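Long-range contacts in ForH (Streptomyces kaniharaensis, PDB 6NKO), which is of unknown function but probably acts in formycin A biosynthesis, perhaps in an IMP cyclohydrolase-like ring closure: residues L40-W45 / L171-G176; I109-L114 / A150-H155; C116-L121 / S160-Y165; P123-G128 / V205-G210. All blocks are in the same frame, centred on the assembly; numbering follows the deposited sequence.

Interaction 1: L40-W45 / L171-G176; sequences LLRLGW and LLEQGG
L172 packs against three apolar side chains of the other segment, L40, L43 and W45, and this packing carries the contact. Its CD1 meets CD2 of L40 at 3.8 Å and the indole atom CZ2 of W45 at the same distance, while its CB lies against CD1 of L43. L43, with CG anti to the carbonyl carbon (chi1 -72°), starts out toward the other helix and touches two of its residues, since its CD2 also meets CG of E173 at 4.0 Å. The indole and L172 run roughly at right angles. From its own segment the ring receives CD2 of L40, 3.9 Å above the plane and over its centre.

This is packing between helix 33-42 and helix 165-174 at their C-terminal ends, in the Rossmann-like layering of the MGS-like fold. The first of these helices ends in a Schellman motif at G44, whose positive phi turns the chain so that W45 brings its ring against CD2 of L40 before the chain enters strand 46-49. L40 and W45 both also rest on A23 of strand 22-26.

Polar contributions lie at the margins. NH1 of R42 approaches OE1 of E173 to 4.0 Å, near the guanidinium plane, which is too long for a salt bridge although the attraction is probably favourable. NE1 of W45 gives its hydrogen bond to the carbonyl of G177, just past the second segment.

Interaction 2: I109-L114 / A150-H155; sequences IPRIDL and AKNFEH
The guanidinium of R111 lies flat against H155: its plane is only 9° from that of the imidazole, but what covers its face is CB of H155, 3.3 Å above it and displaced toward the rim. NH2 comes within 3.6 Å of that CB. R111 bends at chi2 and chi3 (73° and 78°), which brings the flat group against CB of H155. ND2 of N152 stands 3.7 Å from NH1 of R111, with the amide turned steeply from the guanidinium. The two groups are both donors: NH2 of R111 and ND2 of N152 bond to the carbonyl of A94, NH1 to that of G91, and ND2 also to that of I92. They thereby gather carbonyls at the C-terminal end of helix 86-93, a setting that probably suits the positive charge; E96 adds a long, weak ion pair with NH2 of R111.

Beside this cluster, two waters link D113 to O of H155. One lies 2.6 Å from OD1 of D113 and equally far from O of H155; the other binds O of D113 at 2.7 Å and, weakly, O of H155.

D113 is held further by L22 and I157. Here the turn after helix 98-107 and the one after helix 141-151 come together, just before adjacent parallel strands 114-117 and 157-159.

Interaction 3: C116-L121 / S160-Y165; sequences CNNYYL and SDPDDY
A chi1 of -169° turns OG of S160 away from its own nitrogen and onto the carbonyl of N117, while N118, its CG beside the backbone N (chi1 -84°), brings its amide to the carbonyl of S160. The serine hydroxyl donates to O of N117 at 3.0 Å, arriving almost in line with the C=O bond at 169°. In return, ND2 of N118 bonds to O of S160; the modelled 2.4 Å is too short to be trusted, although the direction of the bond is plausible.

Y165 comes from the opposite direction to N118, its ring nearly parallel to the amide. Its OH lies 3.2 Å from SG of C116. The sulfur stands 4.2 Å from the ring centroid, oblique to the ring, in a Cys sulfur-aromatic contact. CA of P162 covers one face of this tyrosine, 3.4 Å above its centre.

The loop following strand 157-159 is thus pinned to the end of neighbouring strand 114-117, at the C-terminal edge of the parallel sheet. The amide of N117 bonds instead to A26 and D139.

Reciprocal bonds, each joining a side chain to a carbonyl of the opposing segment, probably satisfy buried polar groups as the two strands part, though the length of the shorter is doubtful, and the thiol beside the tyrosine ring and hydroxyl continues the seam.

Interaction 4: P123-G128 / V205-G210; sequences PEPQPG and VAELFG
L208 lays its CD2 branch over the backbone of P123 to P125, meeting O of P123 at 3.4 Å, the carbonyl carbon of E124 at 3.8 Å and N of P125 at 3.7 Å. A chi1 of -57° sets its CG beside the backbone N, and the end of the leucine comes nearer the proline-rich chain, although its first bond only skirts it. Its other methyl, CD1, is turned to the ring of P123, 4.3 Å from CD. P125 fits beside it, its CB 4.0 Å from CD2 of L208, so the leucine touches both prolines and the peptide between them.

One residue earlier on the helix, E207 comes alongside P125 at its CG. The glutamate chain is extended beyond its own CG, and the carboxylate comes to rest by CG of the proline, 3.8 Å from CD of E207.

The contact fastens the loop between strand 114-117 and helix 141-151 to the outer part of the long helix 184-212, its centre about 25 Å from the centre of the chain. L129 and F134, further along the same loop, also pack on L208, and F134 meets F209 edge-to-face. Several residues here touch crystal neighbours, which may influence the local conformation.

No hydrogen bond crosses between the segments. Prolines bring no N-H of their own, and cohesion must rest chiefly on van der Waals contact, with at most a slight attraction between the carboxylate and the C-H groups of P125.

From the N terminus, the chain first enters interaction 1 at the end of helix 33-42, a loop that closes only when helix 165-174 ends. Interactions 2 and 3 both lie wholly within that span and cross each other, since their segments alternate along strands 114-117 and 157-159: interaction 2 binds the approaches to these strands, interaction 3 their exits. W45 connects interactions 1 and 2 directly by packing on D113 and L114. Interaction 4 opens at 123-128 and closes last, on helix 184-212, crossing all three others. It lies about 42 Å from interaction 1, centre to centre, tying an outlying loop to the long helix while the others lie among the sheet and its flanking helices.

Interaction 1: L40-W45 / L171-G176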
loop_
_atom_site.group_PDB
_atom_site.type_symbol
_atom_site.label_atom_id
_atom_site.label_comp_id
_atom_site.label_asym_id
_atom_site.label_seq_id
_atom_site.Cartn_x
_atom_site.Cartn_y
_atom_site.Cartn_z
ATOM N N LEU A 40 4.248 10.896 9.521
ATOM C CA LEU A 40 5.426 10.557 8.731
ATOM C C LEU A 40 6.064 11.804 8.131
ATOM O O LEU A 40 7.294 11.893 8.034
ATOM C CB LEU A 40 5.056 9.558 7.635
ATOM C CG LEU A 40 4.516 8.201 8.098
ATOM C CD1 LEU A 40 3.827 7.486 6.948
ATOM C CD2 LEU A 40 5.620 7.337 8.691
ATOM N N LEU A 41 5.247 12.782 7.732
ATOM C CA LEU A 41 5.788 13.999 7.132
ATOM C C LEU A 41 6.599 14.805 8.141
ATOM O O LEU A 41 7.641 15.372 7.792
ATOM C CB LEU A 41 4.657 14.842 6.548
ATOM C CG LEU A 41 4.022 14.305 5.263
ATOM C CD1 LEU A 41 2.718 15.029 4.965
ATOM C CD2 LEU A 41 4.985 14.416 4.088
ATOM N N ARG A 42 6.142 14.869 9.395
ATOM C CA ARG A 42 6.910 15.556 10.428
ATOM C C ARG A 42 8.227 14.853 10.729
ATOM O O ARG A 42 9.163 15.498 11.215
ATOM C CB ARG A 42 6.086 15.685 11.714
ATOM C CG ARG A 42 4.672 16.200 11.502
ATOM C CD ARG A 42 4.053 16.690 12.801
ATOM N NE ARG A 42 2.705 16.160 12.999
ATOM C CZ ARG A 42 2.423 15.095 13.742
ATOM N NH1 ARG A 42 3.393 14.439 14.365
ATOM N NH2 ARG A 42 1.168 14.682 13.864
ATOM N N LEU A 43 8.319 13.553 10.456
ATOM C CA LEU A 43 9.558 12.810 10.639
ATOM C C LEU A 43 10.507 12.943 9.455
ATOM O O LEU A 43 11.569 12.310 9.459
ATOM C CB LEU A 43 9.248 11.332 10.888
ATOM C CG LEU A 43 8.634 10.986 12.245
ATOM C CD1 LEU A 43 8.323 9.498 12.326
ATOM C CD2 LEU A 43 9.559 11.407 13.376
ATOM N N GLY A 44 10.158 13.746 8.452
ATOM C CA GLY A 44 10.990 13.923 7.283
ATOM C C GLY A 44 10.741 12.935 6.166
ATOM O O GLY A 44 11.385 13.042 5.113
ATOM N N TRP A 45 9.836 11.979 6.361
ATOM C CA TRP A 45 9.530 11.012 5.318
ATOM C C TRP A 45 8.927 11.704 4.103
ATOM O O TRP A 45 8.335 12.783 4.199
ATOM C CB TRP A 45 8.549 9.956 5.832
ATOM C CG TRP A 45 9.150 8.894 6.696
ATOM C CD1 TRP A 45 9.963 9.075 7.777
ATOM C CD2 TRP A 45 8.967 7.480 6.562
ATOM N NE1 TRP A 45 10.302 7.859 8.320
ATOM C CE2 TRP A 45 9.705 6.865 7.591
ATOM C CE3 TRP A 45 8.255 6.674 5.667
ATOM C CZ2 TRP A 45 9.752 5.480 7.750
ATOM C CZ3 TRP A 45 8.301 5.300 5.828
ATOM C CH2 TRP A 45 9.045 4.718 6.862
ATOM N N LEU A 171 6.512 3.839 17.151
ATOM C CA LEU A 171 7.819 3.193 17.072
ATOM C C LEU A 171 8.797 4.026 16.250
ATOM O O LEU A 171 9.938 4.256 16.666
ATOM C CB LEU A 171 7.676 1.794 16.475
ATOM C CG LEU A 171 7.287 0.656 17.417
ATOM C CD1 LEU A 171 6.812 -0.543 16.619
ATOM C CD2 LEU A 171 8.457 0.279 18.309
ATOM N N LEU A 172 8.362 4.487 15.074
ATOM C CA LEU A 172 9.221 5.333 14.250
ATOM C C LEU A 172 9.555 6.642 14.952
ATOM O O LEU A 172 10.629 7.212 14.725
ATOM C CB LEU A 172 8.551 5.612 12.903
ATOM C CG LEU A 172 8.495 4.458 11.898
ATOM C CD1 LEU A 172 7.556 4.796 10.752
ATOM C CD2 LEU A 172 9.883 4.122 11.374
ATOM N N GLU A 173 8.658 7.130 15.812
ATOM C CA GLU A 173 8.901 8.393 16.498
ATOM C C GLU A 173 9.921 8.251 17.623
ATOM O O GLU A 173 10.684 9.189 17.876
ATOM C CB GLU A 173 7.586 8.961 17.032
ATOM C CG GLU A 173 6.938 9.968 16.090
ATOM C CD GLU A 173 5.469 10.207 16.393
ATOM O OE1 GLU A 173 4.802 10.892 15.588
ATOM O OE2 GLU A 173 4.982 9.713 17.431
ATOM N N GLN A 174 9.958 7.101 18.304
ATOM C CA GLN A 174 10.996 6.887 19.309
ATOM C C GLN A 174 12.370 6.744 18.668
ATOM O O GLN A 174 13.371 7.177 19.250
ATOM C CB GLN A 174 10.695 5.647 20.158
ATOM C CG GLN A 174 9.225 5.334 20.367
ATOM C CD GLN A 174 8.592 6.150 21.476
ATOM O OE1 GLN A 174 9.207 7.065 22.021
ATOM N NE2 GLN A 174 7.349 5.822 21.816
ATOM N N GLY A 175 12.439 6.146 17.481
ATOM C CA GLY A 175 13.706 5.891 16.827
ATOM C C GLY A 175 14.072 6.897 15.756
ATOM O O GLY A 175 14.716 6.547 14.763
ATOM N N GLY A 176 13.662 8.150 15.944
ATOM C CA GLY A 176 14.057 9.214 15.039
ATOM C C GLY A 176 13.573 9.064 13.615
ATOM O O GLY A 176 14.191 9.614 12.701
#

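Interaction 2: I109-L114 / A150-H155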
loop_
_atom_site.group_PDB
_atom_site.type_symbol
_atom_site.label_atom_id
_atom_site.label_comp_id
_atom_site.label_asym_id
_atom_site.label_seq_id
_atom_site.Cartn_x
_atom_site.Cartn_y
_atom_site.Cartn_z
ATOM N N ILE A 109 16.124 4.130 -8.616
ATOM C CA ILE A 109 14.907 3.657 -7.971
ATOM C C ILE A 109 15.105 3.753 -6.460
ATOM O O ILE A 109 15.908 3.000 -5.891
ATOM C CB ILE A 109 14.563 2.223 -8.393
ATOM C CG1 ILE A 109 14.380 2.146 -9.911
ATOM C CG2 ILE A 109 13.313 1.746 -7.667
ATOM C CD1 ILE A 109 14.254 0.732 -10.442
ATOM N N PRO A 110 14.400 4.644 -5.773
ATOM C CA PRO A 110 14.489 4.688 -4.313
ATOM C C PRO A 110 13.727 3.535 -3.678
ATOM O O PRO A 110 12.805 2.962 -4.259
ATOM C CB PRO A 110 13.846 6.032 -3.960
ATOM C CG PRO A 110 12.865 6.266 -5.061
ATOM C CD PRO A 110 13.433 5.622 -6.303
ATOM N N ARG A 111 14.138 3.197 -2.462
ATOM C CA ARG A 111 13.453 2.168 -1.697
ATOM C C ARG A 111 12.151 2.719 -1.131
ATOM O O ARG A 111 12.093 3.860 -0.665
ATOM C CB ARG A 111 14.350 1.657 -0.568
ATOM C CG ARG A 111 13.606 1.036 0.603
ATOM C CD ARG A 111 13.051 -0.334 0.243
ATOM N NE ARG A 111 14.074 -1.374 0.278
ATOM C CZ ARG A 111 14.059 -2.461 -0.486
ATOM N NH1 ARG A 111 13.070 -2.652 -1.349
ATOM N NH2 ARG A 111 15.029 -3.359 -0.388
ATOM N N ILE A 112 11.100 1.910 -1.197
ATOM C CA ILE A 112 9.831 2.217 -0.549
ATOM C C ILE A 112 9.838 1.516 0.803
ATOM O O ILE A 112 9.830 0.282 0.877
ATOM C CB ILE A 112 8.633 1.789 -1.408
ATOM C CG1 ILE A 112 8.468 2.741 -2.597
ATOM C CG2 ILE A 112 7.364 1.764 -0.573
ATOM C CD1 ILE A 112 7.655 2.170 -3.740
ATOM N N ASP A 113 9.863 2.301 1.879
ATOM C CA ASP A 113 10.008 1.752 3.221
ATOM C C ASP A 113 8.687 1.348 3.859
ATOM O O ASP A 113 8.694 0.572 4.821
ATOM C CB ASP A 113 10.716 2.764 4.127
ATOM C CG ASP A 113 11.980 3.314 3.503
ATOM O OD1 ASP A 113 13.034 2.649 3.607
ATOM O OD2 ASP A 113 11.916 4.406 2.898
ATOM N N LEU A 114 7.562 1.847 3.354
ATOM C CA LEU A 114 6.270 1.567 3.966
ATOM C C LEU A 114 5.197 1.527 2.891
ATOM O O LEU A 114 5.135 2.417 2.037
ATOM C CB LEU A 114 5.922 2.620 5.023
ATOM C CG LEU A 114 4.692 2.350 5.894
ATOM C CD1 LEU A 114 4.978 2.706 7.348
ATOM C CD2 LEU A 114 3.477 3.115 5.377
ATOM N N ALA A 150 4.893 -7.363 2.304
ATOM C CA ALA A 150 4.883 -8.403 3.326
ATOM C C ALA A 150 5.941 -9.463 3.048
ATOM O O ALA A 150 6.614 -9.934 3.972
ATOM C CB ALA A 150 3.494 -9.034 3.419
ATOM N N LYS A 151 6.105 -9.853 1.782
ATOM C CA LYS A 151 7.149 -10.814 1.441
ATOM C C LYS A 151 8.532 -10.252 1.750
ATOM O O LYS A 151 9.430 -10.987 2.173
ATOM C CB LYS A 151 7.042 -11.205 -0.033
ATOM C CG LYS A 151 8.157 -12.121 -0.508
ATOM C CD LYS A 151 8.005 -12.474 -1.975
ATOM C CE LYS A 151 9.255 -13.162 -2.503
ATOM N NZ LYS A 151 8.967 -14.003 -3.698
ATOM N N ASN A 152 8.713 -8.947 1.560
ATOM C CA ASN A 152 9.987 -8.285 1.812
ATOM C C ASN A 152 9.908 -7.455 3.090
ATOM O O ASN A 152 10.302 -6.284 3.099
ATOM C CB ASN A 152 10.355 -7.402 0.616
ATOM C CG ASN A 152 11.849 -7.183 0.478
ATOM O OD1 ASN A 152 12.657 -7.953 0.997
ATOM N ND2 ASN A 152 12.223 -6.124 -0.231
ATOM N N PHE A 153 9.406 -8.052 4.177
ATOM C CA PHE A 153 9.077 -7.275 5.370
ATOM C C PHE A 153 10.307 -6.753 6.104
ATOM O O PHE A 153 10.182 -5.820 6.903
ATOM C CB PHE A 153 8.198 -8.095 6.326
ATOM C CG PHE A 153 8.863 -9.331 6.881
ATOM C CD1 PHE A 153 9.768 -9.245 7.929
ATOM C CD2 PHE A 153 8.553 -10.582 6.377
ATOM C CE1 PHE A 153 10.371 -10.379 8.443
ATOM C CE2 PHE A 153 9.150 -11.719 6.891
ATOM C CZ PHE A 153 10.060 -11.617 7.923
ATOM N N GLU A 154 11.485 -7.334 5.869
ATOM C CA GLU A 154 12.694 -6.807 6.490
ATOM C C GLU A 154 13.039 -5.413 5.984
ATOM O O GLU A 154 13.723 -4.662 6.688
ATOM C CB GLU A 154 13.873 -7.749 6.248
ATOM C CG GLU A 154 13.859 -9.005 7.106
ATOM C CD GLU A 154 14.611 -10.155 6.462
ATOM O OE1 GLU A 154 15.806 -10.340 6.777
ATOM O OE2 GLU A 154 14.007 -10.870 5.634
ATOM N N HIS A 155 12.573 -5.047 4.789
ATOM C CA HIS A 155 12.902 -3.764 4.190
ATOM C C HIS A 155 11.690 -2.907 3.852
ATOM O O HIS A 155 11.868 -1.737 3.498
ATOM C CB HIS A 155 13.743 -3.978 2.921
ATOM C CG HIS A 155 14.875 -4.940 3.111
ATOM N ND1 HIS A 155 15.786 -4.821 4.138
ATOM C CD2 HIS A 155 15.235 -6.045 2.415
ATOM C CE1 HIS A 155 16.662 -5.806 4.063
ATOM N NE2 HIS A 155 16.350 -6.564 3.027
HETATM O O HOH W 1 10.775 -0.487 6.103
HETATM O O HOH W 2 13.038 0.251 4.635
#

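Interaction 3: C116-L121 / S160-Y165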
loop_
_atom_site.group_PDB
_atom_site.type_symbol
_atom_site.label_atom_id
_atom_site.label_comp_id
_atom_site.label_asym_id
_atom_site.label_seq_id
_atom_site.Cartn_x
_atom_site.Cartn_y
_atom_site.Cartn_z
ATOM N N CYS A 116 0.959 1.063 2.524
ATOM C CA CYS A 116 -0.342 1.076 3.183
ATOM C C CYS A 116 -1.412 0.824 2.130
ATOM O O CYS A 116 -1.544 1.608 1.183
ATOM C CB CYS A 116 -0.577 2.412 3.885
ATOM S SG CYS A 116 -1.542 2.297 5.389
ATOM N N ASN A 117 -2.173 -0.259 2.288
ATOM C CA ASN A 117 -3.137 -0.663 1.268
ATOM C C ASN A 117 -4.415 -1.185 1.912
ATOM O O ASN A 117 -4.370 -2.112 2.728
ATOM C CB ASN A 117 -2.532 -1.725 0.340
ATOM C CG ASN A 117 -3.475 -2.133 -0.775
ATOM O OD1 ASN A 117 -3.707 -3.320 -1.001
ATOM N ND2 ASN A 117 -4.027 -1.150 -1.475
ATOM N N ASN A 118 -5.549 -0.592 1.524
ATOM C CA ASN A 118 -6.872 -0.916 2.049
ATOM C C ASN A 118 -7.812 -1.223 0.892
ATOM O O ASN A 118 -7.575 -0.817 -0.247
ATOM C CB ASN A 118 -7.461 0.245 2.868
ATOM C CG ASN A 118 -6.981 0.253 4.291
ATOM O OD1 ASN A 118 -7.031 1.278 4.969
ATOM N ND2 ASN A 118 -6.514 -0.895 4.762
ATOM N N TYR A 119 -8.912 -1.908 1.200
ATOM C CA TYR A 119 -9.904 -2.270 0.196
ATOM C C TYR A 119 -11.271 -1.681 0.518
ATOM O O TYR A 119 -11.637 -1.506 1.685
ATOM C CB TYR A 119 -10.025 -3.784 0.065
ATOM C CG TYR A 119 -8.686 -4.460 0.048
ATOM C CD1 TYR A 119 -7.699 -4.049 -0.837
ATOM C CD2 TYR A 119 -8.398 -5.494 0.921
ATOM C CE1 TYR A 119 -6.469 -4.652 -0.855
ATOM C CE2 TYR A 119 -7.169 -6.108 0.911
ATOM C CZ TYR A 119 -6.206 -5.684 0.019
ATOM O OH TYR A 119 -4.972 -6.292 -0.003
ATOM N N TYR A 120 -12.021 -1.384 -0.542
ATOM C CA TYR A 120 -13.389 -0.914 -0.401
ATOM C C TYR A 120 -14.281 -2.020 0.155
ATOM O O TYR A 120 -13.957 -3.210 0.093
ATOM C CB TYR A 120 -13.932 -0.441 -1.749
ATOM C CG TYR A 120 -13.355 0.872 -2.219
ATOM C CD1 TYR A 120 -13.648 2.056 -1.557
ATOM C CD2 TYR A 120 -12.513 0.928 -3.324
ATOM C CE1 TYR A 120 -13.121 3.261 -1.982
ATOM C CE2 TYR A 120 -11.982 2.128 -3.755
ATOM C CZ TYR A 120 -12.289 3.291 -3.080
ATOM O OH TYR A 120 -11.766 4.492 -3.502
ATOM N N LEU A 121 -15.422 -1.609 0.703
ATOM C CA LEU A 121 -16.386 -2.562 1.237
ATOM C C LEU A 121 -17.052 -3.328 0.101
ATOM O O LEU A 121 -17.486 -2.735 -0.892
ATOM C CB LEU A 121 -17.440 -1.839 2.071
ATOM C CG LEU A 121 -16.967 -1.200 3.377
ATOM C CD1 LEU A 121 -18.067 -0.329 3.964
ATOM C CD2 LEU A 121 -16.529 -2.262 4.375
ATOM N N SER A 160 -2.043 -2.560 6.708
ATOM C CA SER A 160 -3.366 -2.685 6.108
ATOM C C SER A 160 -4.442 -2.238 7.089
ATOM O O SER A 160 -5.249 -1.358 6.776
ATOM C CB SER A 160 -3.629 -4.128 5.663
ATOM O OG SER A 160 -4.797 -4.212 4.856
ATOM N N ASP A 161 -4.455 -2.844 8.268
ATOM C CA ASP A 161 -5.449 -2.537 9.290
ATOM C C ASP A 161 -5.190 -1.161 9.892
ATOM O O ASP A 161 -4.114 -0.937 10.463
ATOM C CB ASP A 161 -5.417 -3.612 10.378
ATOM C CG ASP A 161 -6.573 -3.498 11.359
ATOM O OD1 ASP A 161 -7.468 -2.657 11.145
ATOM O OD2 ASP A 161 -6.588 -4.262 12.346
ATOM N N PRO A 162 -6.135 -0.220 9.799
ATOM C CA PRO A 162 -5.926 1.107 10.405
ATOM C C PRO A 162 -5.706 1.080 11.914
ATOM O O PRO A 162 -5.333 2.115 12.480
ATOM C CB PRO A 162 -7.213 1.864 10.047
ATOM C CG PRO A 162 -7.741 1.161 8.832
ATOM C CD PRO A 162 -7.377 -0.285 9.010
ATOM N N ASP A 163 -5.923 -0.055 12.580
ATOM C CA ASP A 163 -5.634 -0.161 14.004
ATOM C C ASP A 163 -4.157 -0.397 14.290
ATOM O O ASP A 163 -3.752 -0.349 15.457
ATOM C CB ASP A 163 -6.466 -1.284 14.629
ATOM C CG ASP A 163 -7.940 -0.939 14.711
ATOM O OD1 ASP A 163 -8.265 0.259 14.862
ATOM O OD2 ASP A 163 -8.775 -1.863 14.620
ATOM N N ASP A 164 -3.349 -0.650 13.262
ATOM C CA ASP A 164 -1.912 -0.826 13.417
ATOM C C ASP A 164 -1.127 0.450 13.145
ATOM O O ASP A 164 0.092 0.460 13.332
ATOM C CB ASP A 164 -1.410 -1.938 12.486
ATOM C CG ASP A 164 -2.036 -3.287 12.792
ATOM O OD1 ASP A 164 -2.240 -3.595 13.984
ATOM O OD2 ASP A 164 -2.320 -4.041 11.838
ATOM N N TYR A 165 -1.797 1.523 12.714
ATOM C CA TYR A 165 -1.087 2.727 12.289
ATOM C C TYR A 165 -0.332 3.362 13.449
ATOM O O TYR A 165 0.835 3.748 13.309
ATOM C CB TYR A 165 -2.067 3.743 11.690
ATOM C CG TYR A 165 -2.688 3.365 10.362
ATOM C CD1 TYR A 165 -2.457 2.123 9.780
ATOM C CD2 TYR A 165 -3.516 4.258 9.693
ATOM C CE1 TYR A 165 -3.032 1.785 8.568
ATOM C CE2 TYR A 165 -4.095 3.929 8.483
ATOM C CZ TYR A 165 -3.851 2.692 7.926
ATOM O OH TYR A 165 -4.430 2.363 6.722
#

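Interaction 4: P123-G128 / V205-G210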
loop_
_atom_site.group_PDB
_atom_site.type_symbol
_atom_site.label_atom_id
_atom_site.label_comp_id
_atom_site.label_asym_id
_atom_site.label_seq_id
_atom_site.Cartn_x
_atom_site.Cartn_y
_atom_site.Cartn_z
ATOM N N PRO A 123 -20.116 -5.861 -1.399
ATOM C CA PRO A 123 -21.497 -6.250 -1.088
ATOM C C PRO A 123 -21.626 -7.727 -0.755
ATOM O O PRO A 123 -20.641 -8.472 -0.794
ATOM C CB PRO A 123 -22.257 -5.895 -2.371
ATOM C CG PRO A 123 -21.229 -6.003 -3.447
ATOM C CD PRO A 123 -19.938 -5.540 -2.827
ATOM N N GLU A 124 -22.847 -8.164 -0.431
ATOM C CA GLU A 124 -23.074 -9.542 -0.032
ATOM C C GLU A 124 -23.316 -10.429 -1.251
ATOM O O GLU A 124 -23.790 -9.956 -2.288
ATOM C CB GLU A 124 -24.269 -9.628 0.913
ATOM C CG GLU A 124 -24.058 -8.980 2.285
ATOM C CD GLU A 124 -22.736 -9.349 2.949
ATOM O OE1 GLU A 124 -21.669 -8.850 2.527
ATOM O OE2 GLU A 124 -22.768 -10.144 3.910
ATOM N N PRO A 125 -22.979 -11.717 -1.155
ATOM C CA PRO A 125 -23.245 -12.651 -2.258
ATOM C C PRO A 125 -24.719 -13.017 -2.321
ATOM O O PRO A 125 -25.221 -13.796 -1.506
ATOM C CB PRO A 125 -22.368 -13.861 -1.904
ATOM C CG PRO A 125 -22.225 -13.802 -0.424
ATOM C CD PRO A 125 -22.218 -12.345 -0.061
ATOM N N GLN A 126 -25.424 -12.442 -3.293
ATOM C CA GLN A 126 -26.819 -12.765 -3.538
ATOM C C GLN A 126 -26.961 -13.426 -4.903
ATOM O O GLN A 126 -26.212 -13.106 -5.831
ATOM C CB GLN A 126 -27.707 -11.514 -3.477
ATOM C CG GLN A 126 -27.463 -10.631 -2.257
ATOM C CD GLN A 126 -28.553 -10.761 -1.205
ATOM O OE1 GLN A 126 -29.666 -11.202 -1.496
ATOM N NE2 GLN A 126 -28.237 -10.377 0.028
ATOM N N PRO A 127 -27.899 -14.363 -5.052
ATOM C CA PRO A 127 -28.066 -15.038 -6.345
ATOM C C PRO A 127 -28.385 -14.047 -7.455
ATOM O O PRO A 127 -29.182 -13.122 -7.281
ATOM C CB PRO A 127 -29.232 -16.001 -6.095
ATOM C CG PRO A 127 -29.221 -16.229 -4.619
ATOM C CD PRO A 127 -28.777 -14.929 -4.014
ATOM N N GLY A 128 -27.748 -14.251 -8.606
ATOM C CA GLY A 128 -27.898 -13.326 -9.712
ATOM C C GLY A 128 -27.204 -12.001 -9.497
ATOM O O GLY A 128 -27.616 -10.992 -10.077
ATOM N N VAL A 205 -14.193 -12.062 -2.790
ATOM C CA VAL A 205 -14.433 -11.704 -4.187
ATOM C C VAL A 205 -14.806 -12.939 -5.000
ATOM O O VAL A 205 -15.667 -12.878 -5.886
ATOM C CB VAL A 205 -13.206 -10.983 -4.772
ATOM C CG1 VAL A 205 -13.387 -10.747 -6.268
ATOM C CG2 VAL A 205 -12.966 -9.663 -4.045
ATOM N N ALA A 206 -14.172 -14.079 -4.707
ATOM C CA ALA A 206 -14.536 -15.322 -5.381
ATOM C C ALA A 206 -15.985 -15.696 -5.098
ATOM O O ALA A 206 -16.700 -16.167 -5.989
ATOM C CB ALA A 206 -13.598 -16.451 -4.950
ATOM N N GLU A 207 -16.438 -15.487 -3.860
ATOM C CA GLU A 207 -17.830 -15.764 -3.521
ATOM C C GLU A 207 -18.788 -14.880 -4.307
ATOM O O GLU A 207 -19.888 -15.317 -4.662
ATOM C CB GLU A 207 -18.047 -15.577 -2.021
ATOM C CG GLU A 207 -19.132 -16.455 -1.435
ATOM C CD GLU A 207 -19.354 -16.190 0.040
ATOM O OE1 GLU A 207 -18.836 -15.171 0.547
ATOM O OE2 GLU A 207 -20.044 -17.002 0.693
ATOM N N LEU A 208 -18.394 -13.636 -4.589
ATOM C CA LEU A 208 -19.255 -12.755 -5.372
ATOM C C LEU A 208 -19.324 -13.207 -6.825
ATOM O O LEU A 208 -20.396 -13.177 -7.439
ATOM C CB LEU A 208 -18.761 -11.311 -5.271
ATOM C CG LEU A 208 -18.670 -10.739 -3.852
ATOM C CD1 LEU A 208 -18.215 -9.288 -3.870
ATOM C CD2 LEU A 208 -19.998 -10.873 -3.122
ATOM N N PHE A 209 -18.192 -13.636 -7.391
ATOM C CA PHE A 209 -18.202 -14.160 -8.753
ATOM C C PHE A 209 -19.029 -15.437 -8.841
ATOM O O PHE A 209 -19.759 -15.646 -9.817
ATOM C CB PHE A 209 -16.772 -14.411 -9.232
ATOM C CG PHE A 209 -16.097 -13.192 -9.794
ATOM C CD1 PHE A 209 -16.563 -12.596 -10.953
ATOM C CD2 PHE A 209 -14.994 -12.641 -9.161
ATOM C CE1 PHE A 209 -15.943 -11.473 -11.473
ATOM C CE2 PHE A 209 -14.370 -11.518 -9.676
ATOM C CZ PHE A 209 -14.845 -10.933 -10.834
ATOM N N GLY A 210 -18.931 -16.300 -7.827
ATOM C CA GLY A 210 -19.746 -17.504 -7.811
ATOM C C GLY A 210 -21.230 -17.204 -7.720
ATOM O O GLY A 210 -22.040 -17.807 -8.428
#